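PDB 6P1F: copper chaperone PCu(A)C from Methylosinus trichosporium OB3b, which probably serves as a copper chaperone, its PCu(A)C domain binding copper through a histidine brace. Local coordinates for residues 101-106 with 111-116; 52-57 with 65-70. All blocks are in the same frame, centred on the assembly; numbering follows the deposited sequence.

Contact 1 (101-106 with 111-116); sequences MTLVFE and VTIDAA
The Phe105 ring meets Val111 at its edge: the methyl CG1 of Val111 lies near the ring plane, 3.9 Å from CE2 of Phe105, and neither ring face is used in this contact. The same methyl also touches CB of Leu103, so Val111 CG1 sits against both residues. It gets there because chi1 of 52° places CG1 between the backbone N and the carbonyl carbon of Val111. Farther along the same face, CG of Met101 presses on CG1 of Ile113 at 3.6 Å, and CD1 of Leu103 reaches the CG2 and CD1 methyls of Ile113. The thioether chain of Met101 bends at its last torsion (chi3 75°), which carries CE to CB of Ala115. Ile10 and Pro13 of strand 8-16, with Leu27 and Met29 of strand 24-33, continue this apolar layer. On the other face the hydroxyls of Thr102 and Thr112 share a hydrogen bond, OG1 to OG1 at 2.9 Å, across a non-hydrogen-bonded pair whose CA atoms are 4.1 Å apart. The pairs flanking it carry the backbone bonds. Met101 and Ile113 bond in both directions, Ile113 N to Met101 O at 2.8 Å with an N-H...O angle of 161°, and Leu103 and Val111 do likewise. CA of Thr112 makes a C-H...O contact to Met101 O, and CA of Thr102 one to Val111 O. This is an antiparallel beta hairpin of strands 98-105 and 109-118 within the all-beta PCu(A)C domain, apolar on the face of Met101, Leu103, Val111 and Ile113, with a threonine pair on the other.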
loop_
_atom_site.group_PDB
_atom_site.type_symbol
_atom_site.label_atom_id
_atom_site.label_comp_id
_atom_site.label_asym_id
_atom_site.label_seq_id
_atom_site.Cartn_x
_atom_site.Cartn_y
_atom_site.Cartn_z
ATOM N N MET A 101 -8.920 0.041 -3.540
ATOM C CA MET A 101 -8.859 -0.726 -2.309
ATOM C C MET A 101 -9.104 0.189 -1.114
ATOM O O MET A 101 -8.881 1.388 -1.171
ATOM C CB MET A 101 -7.506 -1.439 -2.203
ATOM C CG MET A 101 -6.336 -0.470 -2.148
ATOM S SD MET A 101 -4.750 -1.309 -2.449
ATOM C CE MET A 101 -4.834 -1.581 -4.233
ATOM N N THR A 102 -9.558 -0.371 -0.004
ATOM C CA THR A 102 -9.825 0.463 1.155
ATOM C C THR A 102 -8.776 0.228 2.236
ATOM O O THR A 102 -8.556 -0.905 2.638
ATOM C CB THR A 102 -11.221 0.195 1.703
ATOM O OG1 THR A 102 -12.173 0.512 0.668
ATOM C CG2 THR A 102 -11.485 1.062 2.910
ATOM N N LEU A 103 -8.132 1.297 2.697
ATOM C CA LEU A 103 -7.186 1.193 3.813
ATOM C C LEU A 103 -7.919 1.429 5.112
ATOM O O LEU A 103 -8.739 2.333 5.192
ATOM C CB LEU A 103 -6.075 2.205 3.668
ATOM C CG LEU A 103 -5.340 2.159 2.324
ATOM C CD1 LEU A 103 -4.197 3.218 2.322
ATOM C CD2 LEU A 103 -4.795 0.787 2.005
ATOM N N VAL A 104 -7.619 0.630 6.134
ATOM C CA VAL A 104 -8.263 0.808 7.434
ATOM C C VAL A 104 -7.225 1.201 8.463
ATOM O O VAL A 104 -6.291 0.434 8.708
ATOM C CB VAL A 104 -8.946 -0.473 7.896
ATOM C CG1 VAL A 104 -9.675 -0.242 9.244
ATOM C CG2 VAL A 104 -9.918 -0.957 6.814
ATOM N N PHE A 105 -7.359 2.398 9.023
ATOM C CA PHE A 105 -6.478 2.851 10.094
ATOM C C PHE A 105 -7.208 2.783 11.415
ATOM O O PHE A 105 -8.375 3.157 11.518
ATOM C CB PHE A 105 -5.952 4.273 9.830
ATOM C CG PHE A 105 -5.100 4.359 8.617
ATOM C CD1 PHE A 105 -3.727 4.230 8.727
ATOM C CD2 PHE A 105 -5.663 4.545 7.355
ATOM C CE1 PHE A 105 -2.911 4.300 7.609
ATOM C CE2 PHE A 105 -4.853 4.591 6.226
ATOM C CZ PHE A 105 -3.491 4.485 6.360
ATOM N N GLU A 106 -6.538 2.221 12.413
ATOM C CA GLU A 106 -7.103 2.050 13.734
ATOM C C GLU A 106 -7.683 3.344 14.309
ATOM O O GLU A 106 -8.798 3.342 14.834
ATOM C CB GLU A 106 -6.013 1.506 14.657
ATOM C CG GLU A 106 -6.486 1.198 16.047
ATOM C CD GLU A 106 -5.376 0.542 16.839
ATOM O OE1 GLU A 106 -4.499 1.270 17.359
ATOM O OE2 GLU A 106 -5.356 -0.704 16.894
ATOM N N VAL A 111 -10.194 4.830 4.354
ATOM C CA VAL A 111 -10.054 5.666 3.163
ATOM C C VAL A 111 -9.913 4.735 1.979
ATOM O O VAL A 111 -9.147 3.781 2.019
ATOM C CB VAL A 111 -8.844 6.612 3.302
ATOM C CG1 VAL A 111 -7.566 5.852 3.688
ATOM C CG2 VAL A 111 -8.662 7.495 2.049
ATOM N N THR A 112 -10.677 4.991 0.931
ATOM C CA THR A 112 -10.582 4.185 -0.284
ATOM C C THR A 112 -9.680 4.863 -1.286
ATOM O O THR A 112 -9.896 6.032 -1.648
ATOM C CB THR A 112 -11.976 3.970 -0.891
ATOM O OG1 THR A 112 -12.804 3.255 0.056
ATOM C CG2 THR A 112 -11.878 3.188 -2.195
ATOM N N ILE A 113 -8.650 4.154 -1.728
ATOM C CA ILE A 113 -7.677 4.719 -2.632
ATOM C C ILE A 113 -7.767 4.039 -3.986
ATOM O O ILE A 113 -8.339 2.937 -4.107
ATOM C CB ILE A 113 -6.239 4.571 -2.112
ATOM C CG1 ILE A 113 -5.850 3.092 -2.074
ATOM C CG2 ILE A 113 -6.107 5.194 -0.708
ATOM C CD1 ILE A 113 -4.371 2.895 -1.804
ATOM N N ASP A 114 -7.164 4.683 -4.988
ATOM C CA ASP A 114 -7.112 4.121 -6.344
ATOM C C ASP A 114 -5.646 4.042 -6.706
ATOM O O ASP A 114 -5.009 5.018 -7.061
ATOM C CB ASP A 114 -7.903 4.989 -7.354
ATOM C CG ASP A 114 -9.242 5.432 -6.831
ATOM O OD1 ASP A 114 -10.185 4.650 -6.944
ATOM O OD2 ASP A 114 -9.345 6.575 -6.329
ATOM N N ALA A 115 -5.067 2.858 -6.515
ATOM C CA ALA A 115 -3.640 2.731 -6.720
ATOM C C ALA A 115 -3.358 2.591 -8.203
ATOM O O ALA A 115 -3.950 1.719 -8.847
ATOM C CB ALA A 115 -3.120 1.506 -5.944
ATOM N N ALA A 116 -2.489 3.447 -8.733
ATOM C CA ALA A 116 -2.204 3.438 -10.173
ATOM C C ALA A 116 -1.587 2.097 -10.561
ATOM O O ALA A 116 -0.606 1.692 -9.939
ATOM C CB ALA A 116 -1.250 4.569 -10.538
#

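Contact 2 (52-57 with 65-70); sequences VQFHIA and DAIYLP
Phe54 and Ile67 are brought together by similar first torsions: in each, CG or CG1 stands anti to the carbonyl carbon (chi1 -60° and -56°), and the extended isoleucine chain then passes from over the ring face, at CG1, to its rim, at CD1. In this all-beta PCu(A)C domain the contact joins the end of strand 49-55 to the short strand 67-69 through side chains, with no hydrogen bond between the two segments. CG1 of Ile67 makes a CH-pi contact over one face of Phe54, 3.7 Å from the ring centroid and 18° off the normal, while CD1 of Ile67 stands above the rim of the ring, 3.4 Å from CD1 of Phe54. The edge of the ring is met by backbone: CD2 of Phe54 is 3.6 Å from N of Ala66, and the carbonyl carbon of Asp65 lies in the ring plane. Leu41 and Val44 of strand 39-45 and Val84 of strand 73-89 also pack on Phe54. An alanine in place of Phe54 would remove the ring, and Ile67 would probably lose the face it rests on, with a gap opened beside the Asp65-Ala66 backbone. Next along the chain, His55 is a zinc ligand in a structure of this protein; here its ring stacks on His83, another of those ligands. Beyond it, Ile56 also points toward strand 67-69 and meets the other branch of Ile67, its CD1 methyl lying 4.0 Å from CG2 of Ile67.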
loop_
_atom_site.group_PDB
_atom_site.type_symbol
_atom_site.label_atom_id
_atom_site.label_comp_id
_atom_site.label_asym_id
_atom_site.label_seq_id
_atom_site.Cartn_x
_atom_site.Cartn_y
_atom_site.Cartn_z
ATOM N N VAL A 52 -2.536 -8.883 2.217
ATOM C CA VAL A 52 -1.319 -8.109 2.015
ATOM C C VAL A 52 -0.283 -8.451 3.057
ATOM O O VAL A 52 -0.590 -8.913 4.180
ATOM C CB VAL A 52 -1.573 -6.591 2.059
ATOM C CG1 VAL A 52 -2.629 -6.175 1.017
ATOM C CG2 VAL A 52 -1.977 -6.160 3.452
ATOM N N GLN A 53 0.962 -8.261 2.647
ATOM C CA GLN A 53 2.117 -8.409 3.513
ATOM C C GLN A 53 2.984 -7.175 3.389
ATOM O O GLN A 53 3.478 -6.821 2.301
ATOM C CB GLN A 53 2.941 -9.667 3.154
ATOM C CG GLN A 53 2.105 -10.940 3.192
ATOM C CD GLN A 53 2.810 -12.169 2.612
ATOM O OE1 GLN A 53 3.900 -12.075 2.043
ATOM N NE2 GLN A 53 2.165 -13.326 2.731
ATOM N N PHE A 54 3.151 -6.504 4.511
ATOM C CA PHE A 54 3.967 -5.309 4.539
ATOM C C PHE A 54 5.409 -5.668 4.802
ATOM O O PHE A 54 5.724 -6.490 5.666
ATOM C CB PHE A 54 3.468 -4.342 5.592
ATOM C CG PHE A 54 2.041 -3.892 5.386
ATOM C CD1 PHE A 54 1.748 -2.921 4.454
ATOM C CD2 PHE A 54 1.005 -4.423 6.137
ATOM C CE1 PHE A 54 0.429 -2.494 4.275
ATOM C CE2 PHE A 54 -0.308 -3.978 5.979
ATOM C CZ PHE A 54 -0.587 -3.015 5.031
ATOM N N HIS A 55 6.290 -5.078 4.009
ATOM C CA HIS A 55 7.727 -5.199 4.223
ATOM C C HIS A 55 8.284 -3.823 4.511
ATOM O O HIS A 55 8.375 -2.996 3.625
ATOM C CB HIS A 55 8.392 -5.799 2.995
ATOM C CG HIS A 55 7.972 -7.201 2.709
ATOM N ND1 HIS A 55 8.771 -8.281 3.014
ATOM C CD2 HIS A 55 6.850 -7.707 2.153
ATOM C CE1 HIS A 55 8.164 -9.393 2.644
ATOM N NE2 HIS A 55 6.999 -9.076 2.120
ATOM N N ILE A 56 8.639 -3.566 5.762
ATOM C CA ILE A 56 9.036 -2.217 6.127
ATOM C C ILE A 56 10.343 -2.260 6.888
ATOM O O ILE A 56 10.724 -3.297 7.427
ATOM C CB ILE A 56 7.947 -1.495 6.968
ATOM C CG1 ILE A 56 7.754 -2.195 8.309
ATOM C CG2 ILE A 56 6.612 -1.405 6.187
ATOM C CD1 ILE A 56 6.896 -1.396 9.279
ATOM N N ALA A 57 11.053 -1.145 6.891
ATOM C CA ALA A 57 12.346 -1.063 7.561
ATOM C C ALA A 57 12.173 -0.931 9.065
ATOM O O ALA A 57 11.159 -0.416 9.545
ATOM C CB ALA A 57 13.144 0.115 7.004
ATOM N N ASP A 65 1.438 -7.927 8.976
ATOM C CA ASP A 65 0.125 -7.734 8.342
ATOM C C ASP A 65 -0.581 -6.455 8.749
ATOM O O ASP A 65 -1.770 -6.265 8.451
ATOM C CB ASP A 65 -0.762 -8.964 8.623
ATOM C CG ASP A 65 -1.278 -9.016 10.024
ATOM O OD1 ASP A 65 -0.841 -8.243 10.894
ATOM O OD2 ASP A 65 -2.156 -9.881 10.249
ATOM N N ALA A 66 0.171 -5.579 9.398
ATOM C CA ALA A 66 -0.274 -4.245 9.773
ATOM C C ALA A 66 0.974 -3.375 9.800
ATOM O O ALA A 66 2.089 -3.891 9.777
ATOM C CB ALA A 66 -0.976 -4.247 11.115
ATOM N N ILE A 67 0.804 -2.062 9.799
ATOM C CA ILE A 67 1.950 -1.197 9.997
ATOM C C ILE A 67 1.675 -0.320 11.201
ATOM O O ILE A 67 0.696 0.408 11.187
ATOM C CB ILE A 67 2.214 -0.270 8.794
ATOM C CG1 ILE A 67 2.390 -1.043 7.488
ATOM C CG2 ILE A 67 3.447 0.602 9.066
ATOM C CD1 ILE A 67 2.569 -0.106 6.270
ATOM N N TYR A 68 2.508 -0.399 12.240
ATOM C CA TYR A 68 2.420 0.597 13.297
ATOM C C TYR A 68 3.101 1.879 12.821
ATOM O O TYR A 68 4.242 1.873 12.359
ATOM C CB TYR A 68 3.083 0.073 14.582
ATOM C CG TYR A 68 3.189 1.073 15.717
ATOM C CD1 TYR A 68 2.105 1.327 16.563
ATOM C CD2 TYR A 68 4.381 1.733 15.966
ATOM C CE1 TYR A 68 2.221 2.210 17.628
ATOM C CE2 TYR A 68 4.505 2.608 17.024
ATOM C CZ TYR A 68 3.422 2.853 17.843
ATOM O OH TYR A 68 3.587 3.729 18.890
ATOM N N LEU A 69 2.370 2.974 12.926
ATOM C CA LEU A 69 2.853 4.289 12.564
ATOM C C LEU A 69 3.056 5.175 13.774
ATOM O O LEU A 69 2.075 5.646 14.330
ATOM C CB LEU A 69 1.821 4.956 11.661
ATOM C CG LEU A 69 1.506 4.114 10.433
ATOM C CD1 LEU A 69 0.143 4.508 9.873
ATOM C CD2 LEU A 69 2.613 4.397 9.431
ATOM N N PRO A 70 4.305 5.413 14.183
ATOM C CA PRO A 70 4.601 6.322 15.296
ATOM C C PRO A 70 4.033 7.708 15.018
ATOM O O PRO A 70 3.784 8.032 13.850
ATOM C CB PRO A 70 6.129 6.371 15.328
ATOM C CG PRO A 70 6.557 5.106 14.708
ATOM C CD PRO A 70 5.509 4.708 13.702
#

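Contact 2 closes before contact 1 opens along the chain, and their centres lie about 14 Å apart in the same mixed beta sheet, within one PCu(A)C domain. Strand 39-45 connects them, pairing antiparallel with strand 67-69 of contact 2 and with strand 98-105 of contact 1. The two meet directly where CE1 of Phe105 packs on CD1 of Leu69, at 3.8 Å. Each is near a different metal site known from structures of this protein: contact 1 lies near the copper ligands His1 and His12, whereas contact 2 includes the zinc ligand His55. The one sheet thus runs past the surroundings of both sites, which hold no metal in this apo model.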